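Local structure of probable thioesterase (Thermus thermophilus, 1Z54) at residues T5-R10 and L29-V34; A40-H45 and Y123-V128; H107-G112 and R117-I122. The protein probably hydrolyses fatty acyl-CoA thioesters, as a hot-dog-fold member of the 4-hydroxybenzoyl-CoA thioesterase family. One frame throughout, in Å; residues are numbered along the deposited sequence.

From the N terminus, strand 3-8 runs into a long connection that leads to helix 24-39, and contact 1 closes this loop by laying the helix against an outermost strand of this chain's sheet. Contact 2 opens just after the same helix ends: strands 52-63, 72-82, 86-95 and 98-111 intervene before helix 120-129 meets segment 40-45. Contact 3 is nested inside that large loop, a tight reversal joining the end of strand 98-111 to the start of helix 120-129. Contacts 2 and 3 therefore share the last helix, and Leu42 touches Ile122 between them. Arg33 and His107, packed against each other, join contacts 1 and 3.

Contact 1. Residues T5-R10 and L29-V34; sequences TRIKVR and LEAARV
Thr5 and Ile7, two residues apart on strand 3-8, point the same way and meet the neighbouring alanines Ala32 and Ala31 of helix 24-39. Thr5 makes the tighter approach. Its OG1 is set over the backbone of Ala32, 3.3 Å from Ala32 CA, and lies 3.6 Å from the methyl CB of that residue. CG2 of Thr5 brushes Ala32 CA at 4.1 Å; both branches approach this alpha carbon from the same side, OG1 the closer. With chi1 at -53°, OG1 lies anti to the carbonyl carbon and next to the strand nitrogen, where it forms a hydrogen bond with OD2 of Asp35, one turn of helix further on. OG1 thus both touches Ala32 and bonds to Asp35, so the hydroxyl is tied to the helix it packs on.

Ile7 meets the helix by its tip. CD1 comes to 4.0 Å from Ala31 CB, methyl against methyl, because chi2 of 179° extends the chain from CA to CD1 and carries the terminal carbon out to the helix surface. The small side chains of Ala31 and Ala32 are consistent with the close approach of the short segments, 8.7 Å at an angle of 143°, roughly antiparallel, and the alpha carbons of Thr5 and Ala32 are 5.3 Å apart.

The pairing belongs to the hot-dog fold, in which an antiparallel sheet wraps a long helix. Strand 3-8 is an outermost strand of the chain's sheet and pairs with strand 72-82, through Thr5 with Val75 and Ile7 with Val73. Ala32 also touches Val75 and Thr77 of that strand, while Leu29 and Arg33 of the helix reach strands 52-63 and 86-95.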
ATOM      1  N   THR A   5      -8.015   2.496  19.380  1.00 21.58           N
ATOM      2  CA  THR A   5      -6.726   2.702  18.739  1.00 19.79           C
ATOM      3  C   THR A   5      -6.728   3.998  17.953  1.00 20.00           C
ATOM      4  O   THR A   5      -7.526   4.169  17.031  1.00 19.33           O
ATOM      5  CB  THR A   5      -6.405   1.554  17.763  1.00 19.14           C
ATOM      6  OG1 THR A   5      -6.532   0.300  18.444  1.00 19.20           O
ATOM      7  CG2 THR A   5      -4.985   1.695  17.219  1.00 15.95           C
ATOM      8  N   ARG A   6      -5.837   4.914  18.313  1.00 19.63           N
ATOM      9  CA  ARG A   6      -5.747   6.183  17.604  1.00 22.41           C
ATOM     10  C   ARG A   6      -4.806   6.028  16.404  1.00 21.77           C
ATOM     11  O   ARG A   6      -3.708   5.486  16.527  1.00 21.85           O
ATOM     12  CB  ARG A   6      -5.241   7.285  18.542  1.00 25.59           C
ATOM     13  CG  ARG A   6      -6.235   7.656  19.636  1.00 33.62           C
ATOM     14  CD  ARG A   6      -5.697   8.752  20.544  1.00 39.68           C
ATOM     15  NE  ARG A   6      -5.377   9.962  19.792  1.00 47.31           N
ATOM     16  CZ  ARG A   6      -4.969  11.103  20.341  1.00 50.44           C
ATOM     17  NH1 ARG A   6      -4.702  12.150  19.570  1.00 52.32           N
ATOM     18  NH2 ARG A   6      -4.829  11.201  21.662  1.00 51.89           N
ATOM     19  N   ILE A   7      -5.246   6.498  15.243  1.00 19.89           N
ATOM     20  CA  ILE A   7      -4.437   6.389  14.035  1.00 17.63           C
ATOM     21  C   ILE A   7      -4.370   7.712  13.289  1.00 16.13           C
ATOM     22  O   ILE A   7      -5.393   8.247  12.858  1.00 15.58           O
ATOM     23  CB  ILE A   7      -5.006   5.300  13.084  1.00 18.04           C
ATOM     24  CG1 ILE A   7      -4.885   3.921  13.736  1.00 16.28           C
ATOM     25  CG2 ILE A   7      -4.266   5.318  11.755  1.00 15.78           C
ATOM     26  CD1 ILE A   7      -5.438   2.779  12.885  1.00 14.72           C
ATOM     27  N   LYS A   8      -3.162   8.246  13.149  1.00 16.96           N
ATOM     28  CA  LYS A   8      -2.970   9.495  12.422  1.00 18.28           C
ATOM     29  C   LYS A   8      -2.923   9.169  10.927  1.00 17.65           C
ATOM     30  O   LYS A   8      -2.074   8.396  10.482  1.00 16.81           O
ATOM     31  CB  LYS A   8      -1.664  10.156  12.851  1.00 19.32           C
ATOM     32  CG  LYS A   8      -1.383  11.494  12.188  1.00 22.25           C
ATOM     33  CD  LYS A   8      -0.127  12.122  12.778  1.00 25.82           C
ATOM     34  CE  LYS A   8       0.266  13.398  12.067  1.00 27.91           C
ATOM     35  NZ  LYS A   8       1.382  14.105  12.778  1.00 32.92           N
ATOM     36  N   VAL A   9      -3.844   9.749  10.160  1.00 16.40           N
ATOM     37  CA  VAL A   9      -3.883   9.496   8.724  1.00 17.44           C
ATOM     38  C   VAL A   9      -2.571   9.870   8.055  1.00 16.84           C
ATOM     39  O   VAL A   9      -1.988  10.915   8.340  1.00 17.34           O
ATOM     40  CB  VAL A   9      -5.012  10.281   8.029  1.00 16.25           C
ATOM     41  CG1 VAL A   9      -4.926  10.074   6.506  1.00 12.66           C
ATOM     42  CG2 VAL A   9      -6.362   9.810   8.550  1.00 17.01           C
ATOM     43  N   ARG A  10      -2.106   9.003   7.169  1.00 18.48           N
ATOM     44  CA  ARG A  10      -0.873   9.253   6.441  1.00 19.17           C
ATOM     45  C   ARG A  10      -1.204   9.757   5.030  1.00 19.90           C
ATOM     46  O   ARG A  10      -2.178   9.321   4.412  1.00 18.84           O
ATOM     47  CB  ARG A  10      -0.023   7.975   6.410  1.00 22.02           C
ATOM     48  CG  ARG A  10       1.029   7.958   7.531  1.00 25.71           C
ATOM     49  CD  ARG A  10       1.007   6.725   8.444  1.00 25.11           C
ATOM     50  NE  ARG A  10       1.410   5.502   7.770  1.00 23.05           N
ATOM     51  CZ  ARG A  10       2.024   4.479   8.363  1.00 20.79           C
ATOM     52  NH1 ARG A  10       2.343   3.402   7.658  1.00 13.06           N
ATOM     53  NH2 ARG A  10       2.341   4.535   9.649  1.00 22.23           N
ATOM     54  N   LEU A  29      -8.222  -1.314  10.459  1.00 12.63           N
ATOM     55  CA  LEU A  29      -8.888  -2.338  11.266  1.00 12.14           C
ATOM     56  C   LEU A  29      -7.863  -3.330  11.815  1.00 14.09           C
ATOM     57  O   LEU A  29      -7.956  -3.766  12.962  1.00 11.87           O
ATOM     58  CB  LEU A  29      -9.930  -3.105  10.435  1.00 12.17           C
ATOM     59  CG  LEU A  29     -11.127  -2.306   9.895  1.00 14.62           C
ATOM     60  CD1 LEU A  29     -12.205  -3.257   9.403  1.00 12.15           C
ATOM     61  CD2 LEU A  29     -11.695  -1.414  10.996  1.00 13.01           C
ATOM     62  N   GLU A  30      -6.899  -3.699  10.977  1.00 14.33           N
ATOM     63  CA  GLU A  30      -5.862  -4.638  11.376  1.00 14.24           C
ATOM     64  C   GLU A  30      -5.009  -4.043  12.496  1.00 12.52           C
ATOM     65  O   GLU A  30      -4.699  -4.717  13.471  1.00 11.99           O
ATOM     66  CB  GLU A  30      -4.982  -5.001  10.172  1.00 12.96           C
ATOM     67  CG  GLU A  30      -3.789  -5.917  10.499  1.00 12.49           C
ATOM     68  CD  GLU A  30      -2.955  -6.260   9.261  1.00 11.29           C
ATOM     69  OE1 GLU A  30      -3.049  -7.403   8.759  1.00 10.04           O
ATOM     70  OE2 GLU A  30      -2.216  -5.373   8.782  1.00 10.73           O
ATOM     71  N   ALA A  31      -4.638  -2.777  12.352  1.00 11.97           N
ATOM     72  CA  ALA A  31      -3.830  -2.117  13.371  1.00 12.90           C
ATOM     73  C   ALA A  31      -4.571  -2.134  14.710  1.00 13.63           C
ATOM     74  O   ALA A  31      -3.973  -2.430  15.748  1.00 11.99           O
ATOM     75  CB  ALA A  31      -3.524  -0.681  12.950  1.00 12.85           C
ATOM     76  N   ALA A  32      -5.870  -1.832  14.674  1.00 14.04           N
ATOM     77  CA  ALA A  32      -6.701  -1.809  15.877  1.00 14.99           C
ATOM     78  C   ALA A  32      -6.826  -3.210  16.457  1.00 16.06           C
ATOM     79  O   ALA A  32      -6.734  -3.399  17.670  1.00 15.19           O
ATOM     80  CB  ALA A  32      -8.082  -1.256  15.552  1.00 14.22           C
ATOM     81  N   ARG A  33      -7.049  -4.191  15.585  1.00 13.95           N
ATOM     82  CA  ARG A  33      -7.163  -5.579  16.021  1.00 13.83           C
ATOM     83  C   ARG A  33      -5.859  -6.003  16.724  1.00 15.23           C
ATOM     84  O   ARG A  33      -5.876  -6.599  17.809  1.00 13.97           O
ATOM     85  CB  ARG A  33      -7.443  -6.483  14.807  1.00 13.04           C
ATOM     86  CG  ARG A  33      -7.489  -7.971  15.132  1.00 13.36           C
ATOM     87  CD  ARG A  33      -7.998  -8.844  13.971  1.00 14.38           C
ATOM     88  NE  ARG A  33      -7.180  -8.825  12.750  1.00 16.80           N
ATOM     89  CZ  ARG A  33      -7.406  -8.037  11.698  1.00 18.85           C
ATOM     90  NH1 ARG A  33      -8.424  -7.185  11.703  1.00 17.77           N
ATOM     91  NH2 ARG A  33      -6.639  -8.125  10.616  1.00 17.28           N
ATOM     92  N   VAL A  34      -4.730  -5.677  16.101  1.00 14.40           N
ATOM     93  CA  VAL A  34      -3.417  -6.008  16.639  1.00 15.57           C
ATOM     94  C   VAL A  34      -3.180  -5.345  18.009  1.00 17.35           C
ATOM     95  O   VAL A  34      -2.619  -5.953  18.927  1.00 15.55           O
ATOM     96  CB  VAL A  34      -2.313  -5.572  15.636  1.00 18.80           C
ATOM     97  CG1 VAL A  34      -0.980  -5.438  16.341  1.00 17.11           C
ATOM     98  CG2 VAL A  34      -2.228  -6.589  14.494  1.00 16.06           C
TER

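Contact 2. Residues A40-H45 and Y123-V128; sequences AGLPYH and YRALSV
Leu42 meets Ala125 and Leu126, while the Tyr123 ring of the same helix takes no part. Over one face of that ring sits Ser127 OG, 3.5 Å above the plane and displaced toward the rim. The hydroxyl also donates to Tyr123 O at 3.0 Å, approaching from above the carbonyl plane, 46° out of it. As Ser127 N bonds to the same oxygen, Tyr123 O is gripped by two donors one turn ahead of it. Tyr44 packs on Leu37 and on Phe69 of a neighbouring subunit, and its OH bonds to Phe54 N.

The contact itself is wholly apolar: CD1 of Leu42 meets Ala125 CB at 3.7 Å, and its CD2 lies 3.7 Å from Leu126 CD2 and 3.8 Å from Leu126 CG. The two leucine side chains run aslant. Leaving the backbone toward the helix, with CG beside the backbone nitrogen (chi1 -72°), Leu42 brings both methyls onto it. Just before it, Gly41 has positive phi and closes helix 24-39 with a Schellman motif; just after it, Pro43 is the N-cap of the next helix, so Leu42 projects from the junction between the two.

That junction rests on helix 120-129, where Leu42 also touches Ile122. Leu126 continues inward to Leu37 of helix 24-39 and to Leu79 and Leu82 of strand 72-82, so that helix 120-129 packs against both.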
ATOM      1  N   ALA A  40      -4.436  -7.118  25.416  1.00 24.11           N
ATOM      2  CA  ALA A  40      -5.002  -8.250  26.135  1.00 24.12           C
ATOM      3  C   ALA A  40      -3.909  -9.219  26.586  1.00 24.50           C
ATOM      4  O   ALA A  40      -4.199 -10.275  27.144  1.00 22.29           O
ATOM      5  CB  ALA A  40      -5.998  -8.978  25.251  1.00 24.78           C
ATOM      6  N   GLY A  41      -2.654  -8.851  26.345  1.00 23.10           N
ATOM      7  CA  GLY A  41      -1.549  -9.718  26.721  1.00 24.62           C
ATOM      8  C   GLY A  41      -1.310 -10.810  25.691  1.00 23.76           C
ATOM      9  O   GLY A  41      -0.715 -11.846  25.991  1.00 23.91           O
ATOM     10  N   LEU A  42      -1.786 -10.588  24.470  1.00 22.30           N
ATOM     11  CA  LEU A  42      -1.603 -11.560  23.397  1.00 21.53           C
ATOM     12  C   LEU A  42      -0.995 -10.895  22.165  1.00 21.21           C
ATOM     13  O   LEU A  42      -1.556 -10.975  21.067  1.00 20.68           O
ATOM     14  CB  LEU A  42      -2.944 -12.203  23.028  1.00 22.80           C
ATOM     15  CG  LEU A  42      -3.585 -13.210  23.992  1.00 23.24           C
ATOM     16  CD1 LEU A  42      -3.690 -12.630  25.394  1.00 25.07           C
ATOM     17  CD2 LEU A  42      -4.965 -13.572  23.463  1.00 24.37           C
ATOM     18  N   PRO A  43       0.161 -10.227  22.332  1.00 19.97           N
ATOM     19  CA  PRO A  43       0.818  -9.556  21.200  1.00 20.57           C
ATOM     20  C   PRO A  43       0.848 -10.520  20.012  1.00 18.45           C
ATOM     21  O   PRO A  43       1.378 -11.620  20.123  1.00 17.33           O
ATOM     22  CB  PRO A  43       2.206  -9.217  21.756  1.00 21.09           C
ATOM     23  CG  PRO A  43       2.436 -10.295  22.809  1.00 21.38           C
ATOM     24  CD  PRO A  43       1.082 -10.348  23.479  1.00 21.05           C
ATOM     25  N   TYR A  44       0.257 -10.103  18.891  1.00 17.65           N
ATOM     26  CA  TYR A  44       0.150 -10.948  17.704  1.00 17.82           C
ATOM     27  C   TYR A  44       1.449 -11.476  17.103  1.00 19.20           C
ATOM     28  O   TYR A  44       1.462 -12.559  16.508  1.00 18.91           O
ATOM     29  CB  TYR A  44      -0.657 -10.236  16.605  1.00 17.83           C
ATOM     30  CG  TYR A  44      -1.117 -11.184  15.515  1.00 16.20           C
ATOM     31  CD1 TYR A  44      -1.971 -12.243  15.812  1.00 16.59           C
ATOM     32  CD2 TYR A  44      -0.633 -11.076  14.210  1.00 15.14           C
ATOM     33  CE1 TYR A  44      -2.327 -13.178  14.846  1.00 16.13           C
ATOM     34  CE2 TYR A  44      -0.984 -12.011  13.232  1.00 15.66           C
ATOM     35  CZ  TYR A  44      -1.825 -13.060  13.561  1.00 15.67           C
ATOM     36  OH  TYR A  44      -2.138 -14.016  12.625  1.00 17.00           O
ATOM     37  N   HIS A  45       2.535 -10.728  17.238  1.00 19.77           N
ATOM     38  CA  HIS A  45       3.795 -11.191  16.682  1.00 21.41           C
ATOM     39  C   HIS A  45       4.252 -12.427  17.449  1.00 23.18           C
ATOM     40  O   HIS A  45       4.820 -13.348  16.865  1.00 23.45           O
ATOM     41  CB  HIS A  45       4.852 -10.081  16.730  1.00 19.26           C
ATOM     42  CG  HIS A  45       5.167  -9.592  18.108  1.00 20.54           C
ATOM     43  ND1 HIS A  45       6.260 -10.033  18.821  1.00 22.11           N
ATOM     44  CD2 HIS A  45       4.550  -8.677  18.895  1.00 21.82           C
ATOM     45  CE1 HIS A  45       6.308  -9.409  19.985  1.00 22.06           C
ATOM     46  NE2 HIS A  45       5.282  -8.580  20.055  1.00 21.38           N
ATOM     47  N   TYR A 123      -7.309 -19.156  23.979  1.00 21.01           N
ATOM     48  CA  TYR A 123      -8.762 -19.226  24.067  1.00 23.38           C
ATOM     49  C   TYR A 123      -9.201 -18.663  25.414  1.00 22.89           C
ATOM     50  O   TYR A 123     -10.099 -17.830  25.496  1.00 23.22           O
ATOM     51  CB  TYR A 123      -9.234 -20.678  23.939  1.00 22.97           C
ATOM     52  CG  TYR A 123     -10.735 -20.832  24.073  1.00 28.84           C
ATOM     53  CD1 TYR A 123     -11.591 -20.467  23.033  1.00 28.63           C
ATOM     54  CD2 TYR A 123     -11.302 -21.290  25.265  1.00 28.87           C
ATOM     55  CE1 TYR A 123     -12.975 -20.548  23.177  1.00 31.04           C
ATOM     56  CE2 TYR A 123     -12.684 -21.377  25.418  1.00 29.44           C
ATOM     57  CZ  TYR A 123     -13.512 -21.004  24.372  1.00 31.43           C
ATOM     58  OH  TYR A 123     -14.878 -21.080  24.526  1.00 32.78           O
ATOM     59  N   ARG A 124      -8.542 -19.128  26.466  1.00 24.11           N
ATOM     60  CA  ARG A 124      -8.832 -18.704  27.828  1.00 25.83           C
ATOM     61  C   ARG A 124      -8.760 -17.181  27.987  1.00 24.90           C
ATOM     62  O   ARG A 124      -9.675 -16.556  28.539  1.00 23.66           O
ATOM     63  CB  ARG A 124      -7.842 -19.396  28.766  1.00 30.03           C
ATOM     64  CG  ARG A 124      -8.079 -19.207  30.245  1.00 35.66           C
ATOM     65  CD  ARG A 124      -7.206 -20.187  31.010  1.00 40.51           C
ATOM     66  NE  ARG A 124      -5.796 -20.038  30.657  1.00 45.78           N
ATOM     67  CZ  ARG A 124      -4.871 -20.975  30.851  1.00 48.30           C
ATOM     68  NH1 ARG A 124      -3.612 -20.746  30.499  1.00 49.20           N
ATOM     69  NH2 ARG A 124      -5.204 -22.145  31.382  1.00 47.99           N
ATOM     70  N   ALA A 125      -7.683 -16.581  27.486  1.00 22.27           N
ATOM     71  CA  ALA A 125      -7.504 -15.136  27.591  1.00 22.81           C
ATOM     72  C   ALA A 125      -8.551 -14.353  26.786  1.00 23.25           C
ATOM     73  O   ALA A 125      -9.087 -13.339  27.259  1.00 20.09           O
ATOM     74  CB  ALA A 125      -6.099 -14.756  27.137  1.00 24.82           C
ATOM     75  N   LEU A 126      -8.841 -14.823  25.577  1.00 22.44           N
ATOM     76  CA  LEU A 126      -9.819 -14.161  24.725  1.00 22.89           C
ATOM     77  C   LEU A 126     -11.216 -14.274  25.332  1.00 23.29           C
ATOM     78  O   LEU A 126     -12.026 -13.352  25.222  1.00 24.34           O
ATOM     79  CB  LEU A 126      -9.809 -14.780  23.317  1.00 21.61           C
ATOM     80  CG  LEU A 126      -8.541 -14.567  22.473  1.00 23.37           C
ATOM     81  CD1 LEU A 126      -8.637 -15.345  21.172  1.00 22.40           C
ATOM     82  CD2 LEU A 126      -8.358 -13.080  22.185  1.00 24.47           C
ATOM     83  N   SER A 127     -11.493 -15.401  25.976  1.00 23.53           N
ATOM     84  CA  SER A 127     -12.806 -15.619  26.583  1.00 25.42           C
ATOM     85  C   SER A 127     -13.172 -14.499  27.544  1.00 26.32           C
ATOM     86  O   SER A 127     -14.325 -14.077  27.606  1.00 27.10           O
ATOM     87  CB  SER A 127     -12.845 -16.958  27.327  1.00 24.98           C
ATOM     88  OG  SER A 127     -12.904 -18.052  26.429  1.00 26.26           O
ATOM     89  N   VAL A 128     -12.188 -14.012  28.288  1.00 25.25           N
ATOM     90  CA  VAL A 128     -12.438 -12.944  29.246  1.00 27.49           C
ATOM     91  C   VAL A 128     -12.980 -11.704  28.544  1.00 28.05           C
ATOM     92  O   VAL A 128     -13.742 -10.935  29.129  1.00 27.42           O
ATOM     93  CB  VAL A 128     -11.150 -12.539  29.999  1.00 27.01           C
ATOM     94  CG1 VAL A 128     -11.487 -11.542  31.099  1.00 28.36           C
ATOM     95  CG2 VAL A 128     -10.472 -13.768  30.580  1.00 27.57           C
TER

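Contact 3. Residues H107-G112 and R117-I122; sequences HLCQVG and RIPEDI
Cys109 directs its side chain against the extended segment Arg117-Pro119. Its CB faces the side of Ile118, 3.7 Å from CG1, and the sulfur reaches further along the same chain. SG of Cys109 lies 3.8 Å from Ile118 CA and 4.0 Å from Pro119 CD, the ring carbon next to the proline nitrogen. Across the contact the sulfur's nearest neighbours are carbon, with the carbonyl oxygen of Arg117 more distant at 4.2 Å from SG. A chi1 of 180° puts SG anti to the backbone nitrogen and carries it along toward Pro119. Ile118, with CG1 beside its own nitrogen (chi1 -63°), presents that branch to the cysteine.

Here strand 98-111, an inner strand of the hot-dog sheet, gives way to the C-terminal helix 120-129. A backbone hydrogen bond between Cys109 and Ala116 holds the returning chain against the strand, and Pro119 takes the N-cap position, its carbonyl oxygen accepting a weak bond from Ile122 N. On the sheet side, Cys109 also packs on Val52 and Phe54 of strand 52-63, while Ile118 touches Leu87 of strand 86-95. Farther out, OD1 of Asp121 forms a salt bridge with Arg50 NH2, and Ile122 touches both Arg50 and Leu42, which ties the first turn of the helix to the loops that flank helix 44-48.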
ATOM      1  N   HIS A 107     -12.478 -14.327  11.504  1.00 22.69           N
ATOM      2  CA  HIS A 107     -11.224 -15.062  11.421  1.00 20.02           C
ATOM      3  C   HIS A 107     -11.375 -16.531  11.776  1.00 21.44           C
ATOM      4  O   HIS A 107     -12.286 -16.927  12.500  1.00 20.93           O
ATOM      5  CB  HIS A 107     -10.183 -14.487  12.386  1.00 16.43           C
ATOM      6  CG  HIS A 107      -9.836 -13.054  12.148  1.00 15.93           C
ATOM      7  ND1 HIS A 107     -10.685 -12.017  12.470  1.00 17.95           N
ATOM      8  CD2 HIS A 107      -8.704 -12.482  11.671  1.00 13.28           C
ATOM      9  CE1 HIS A 107     -10.090 -10.867  12.206  1.00 16.19           C
ATOM     10  NE2 HIS A 107      -8.886 -11.121  11.720  1.00 16.43           N
ATOM     11  N   LEU A 108     -10.463 -17.337  11.252  1.00 22.20           N
ATOM     12  CA  LEU A 108     -10.406 -18.748  11.583  1.00 23.37           C
ATOM     13  C   LEU A 108      -9.058 -18.797  12.285  1.00 23.13           C
ATOM     14  O   LEU A 108      -8.314 -17.809  12.265  1.00 19.83           O
ATOM     15  CB  LEU A 108     -10.375 -19.629  10.330  1.00 23.43           C
ATOM     16  CG  LEU A 108     -11.712 -19.934   9.650  1.00 25.46           C
ATOM     17  CD1 LEU A 108     -11.453 -20.879   8.482  1.00 25.57           C
ATOM     18  CD2 LEU A 108     -12.691 -20.572  10.640  1.00 26.43           C
ATOM     19  N   CYS A 109      -8.737 -19.916  12.918  1.00 23.48           N
ATOM     20  CA  CYS A 109      -7.453 -20.022  13.590  1.00 25.24           C
ATOM     21  C   CYS A 109      -6.624 -21.070  12.880  1.00 26.57           C
ATOM     22  O   CYS A 109      -7.082 -22.189  12.651  1.00 25.25           O
ATOM     23  CB  CYS A 109      -7.624 -20.402  15.064  1.00 25.78           C
ATOM     24  SG  CYS A 109      -6.046 -20.557  15.967  1.00 25.70           S
ATOM     25  N   GLN A 110      -5.406 -20.695  12.513  1.00 28.36           N
ATOM     26  CA  GLN A 110      -4.518 -21.613  11.821  1.00 31.93           C
ATOM     27  C   GLN A 110      -3.301 -21.922  12.680  1.00 32.43           C
ATOM     28  O   GLN A 110      -2.635 -21.020  13.184  1.00 32.76           O
ATOM     29  CB  GLN A 110      -4.075 -21.005  10.491  1.00 33.10           C
ATOM     30  CG  GLN A 110      -3.269 -21.936   9.600  1.00 35.36           C
ATOM     31  CD  GLN A 110      -2.917 -21.291   8.271  1.00 35.53           C
ATOM     32  OE1 GLN A 110      -3.795 -20.825   7.542  1.00 36.03           O
ATOM     33  NE2 GLN A 110      -1.630 -21.264   7.948  1.00 36.30           N
ATOM     34  N   VAL A 111      -3.032 -23.206  12.860  1.00 33.38           N
ATOM     35  CA  VAL A 111      -1.882 -23.640  13.639  1.00 35.23           C
ATOM     36  C   VAL A 111      -1.110 -24.660  12.812  1.00 34.71           C
ATOM     37  O   VAL A 111      -1.595 -25.758  12.551  1.00 32.34           O
ATOM     38  CB  VAL A 111      -2.323 -24.260  14.996  1.00 36.00           C
ATOM     39  CG1 VAL A 111      -3.443 -25.236  14.780  1.00 39.13           C
ATOM     40  CG2 VAL A 111      -1.158 -24.963  15.661  1.00 37.88           C
ATOM     41  N   GLY A 112       0.089 -24.279  12.383  1.00 36.46           N
ATOM     42  CA  GLY A 112       0.899 -25.178  11.582  1.00 38.67           C
ATOM     43  C   GLY A 112       0.246 -25.548  10.260  1.00 41.49           C
ATOM     44  O   GLY A 112      -0.009 -26.726   9.979  1.00 42.29           O
ATOM     45  N   ARG A 117      -8.541 -25.656  16.261  1.00 27.97           N
ATOM     46  CA  ARG A 117      -9.106 -24.959  17.405  1.00 30.04           C
ATOM     47  C   ARG A 117      -8.063 -23.989  17.946  1.00 28.98           C
ATOM     48  O   ARG A 117      -6.859 -24.209  17.801  1.00 25.66           O
ATOM     49  CB  ARG A 117      -9.483 -25.942  18.517  1.00 33.44           C
ATOM     50  CG  ARG A 117     -10.363 -27.110  18.093  1.00 37.93           C
ATOM     51  CD  ARG A 117     -10.798 -27.914  19.312  1.00 41.81           C
ATOM     52  NE  ARG A 117      -9.694 -28.125  20.250  1.00 46.44           N
ATOM     53  CZ  ARG A 117      -8.591 -28.817  19.979  1.00 49.02           C
ATOM     54  NH1 ARG A 117      -8.426 -29.383  18.790  1.00 51.34           N
ATOM     55  NH2 ARG A 117      -7.643 -28.942  20.898  1.00 50.77           N
ATOM     56  N   ILE A 118      -8.531 -22.910  18.560  1.00 27.87           N
ATOM     57  CA  ILE A 118      -7.638 -21.921  19.151  1.00 27.69           C
ATOM     58  C   ILE A 118      -6.974 -22.564  20.372  1.00 27.64           C
ATOM     59  O   ILE A 118      -7.662 -23.083  21.248  1.00 26.42           O
ATOM     60  CB  ILE A 118      -8.426 -20.686  19.618  1.00 27.29           C
ATOM     61  CG1 ILE A 118      -9.089 -20.014  18.415  1.00 26.84           C
ATOM     62  CG2 ILE A 118      -7.511 -19.734  20.366  1.00 26.68           C
ATOM     63  CD1 ILE A 118     -10.039 -18.901  18.773  1.00 27.66           C
ATOM     64  N   PRO A 119      -5.632 -22.553  20.436  1.00 27.51           N
ATOM     65  CA  PRO A 119      -4.956 -23.154  21.592  1.00 27.48           C
ATOM     66  C   PRO A 119      -5.529 -22.657  22.924  1.00 26.63           C
ATOM     67  O   PRO A 119      -5.889 -21.489  23.061  1.00 24.89           O
ATOM     68  CB  PRO A 119      -3.483 -22.769  21.383  1.00 27.42           C
ATOM     69  CG  PRO A 119      -3.532 -21.617  20.401  1.00 30.75           C
ATOM     70  CD  PRO A 119      -4.656 -21.999  19.485  1.00 27.15           C
ATOM     71  N   GLU A 120      -5.603 -23.562  23.897  1.00 26.59           N
ATOM     72  CA  GLU A 120      -6.157 -23.274  25.218  1.00 25.68           C
ATOM     73  C   GLU A 120      -5.791 -21.955  25.884  1.00 24.89           C
ATOM     74  O   GLU A 120      -6.675 -21.185  26.256  1.00 21.88           O
ATOM     75  CB  GLU A 120      -5.828 -24.418  26.173  1.00 28.78           C
ATOM     76  CG  GLU A 120      -6.476 -25.731  25.791  1.00 32.01           C
ATOM     77  CD  GLU A 120      -7.974 -25.597  25.590  1.00 35.35           C
ATOM     78  OE1 GLU A 120      -8.628 -24.940  26.433  1.00 36.95           O
ATOM     79  OE2 GLU A 120      -8.494 -26.150  24.594  1.00 34.91           O
ATOM     80  N   ASP A 121      -4.501 -21.690  26.048  1.00 24.21           N
ATOM     81  CA  ASP A 121      -4.085 -20.458  26.706  1.00 26.70           C
ATOM     82  C   ASP A 121      -4.580 -19.198  26.003  1.00 27.09           C
ATOM     83  O   ASP A 121      -4.887 -18.202  26.657  1.00 29.60           O
ATOM     84  CB  ASP A 121      -2.559 -20.404  26.846  1.00 28.93           C
ATOM     85  CG  ASP A 121      -1.850 -20.260  25.513  1.00 32.24           C
ATOM     86  OD1 ASP A 121      -0.713 -19.742  25.504  1.00 32.56           O
ATOM     87  OD2 ASP A 121      -2.415 -20.677  24.481  1.00 34.82           O
ATOM     88  N   ILE A 122      -4.664 -19.233  24.677  1.00 23.68           N
ATOM     89  CA  ILE A 122      -5.141 -18.075  23.930  1.00 22.91           C
ATOM     90  C   ILE A 122      -6.667 -17.993  24.022  1.00 22.95           C
ATOM     91  O   ILE A 122      -7.248 -16.899  24.118  1.00 20.47           O
ATOM     92  CB  ILE A 122      -4.732 -18.163  22.444  1.00 22.50           C
ATOM     93  CG1 ILE A 122      -3.205 -18.093  22.328  1.00 23.61           C
ATOM     94  CG2 ILE A 122      -5.399 -17.043  21.649  1.00 20.53           C
ATOM     95  CD1 ILE A 122      -2.671 -18.295  20.903  1.00 23.40           C
TER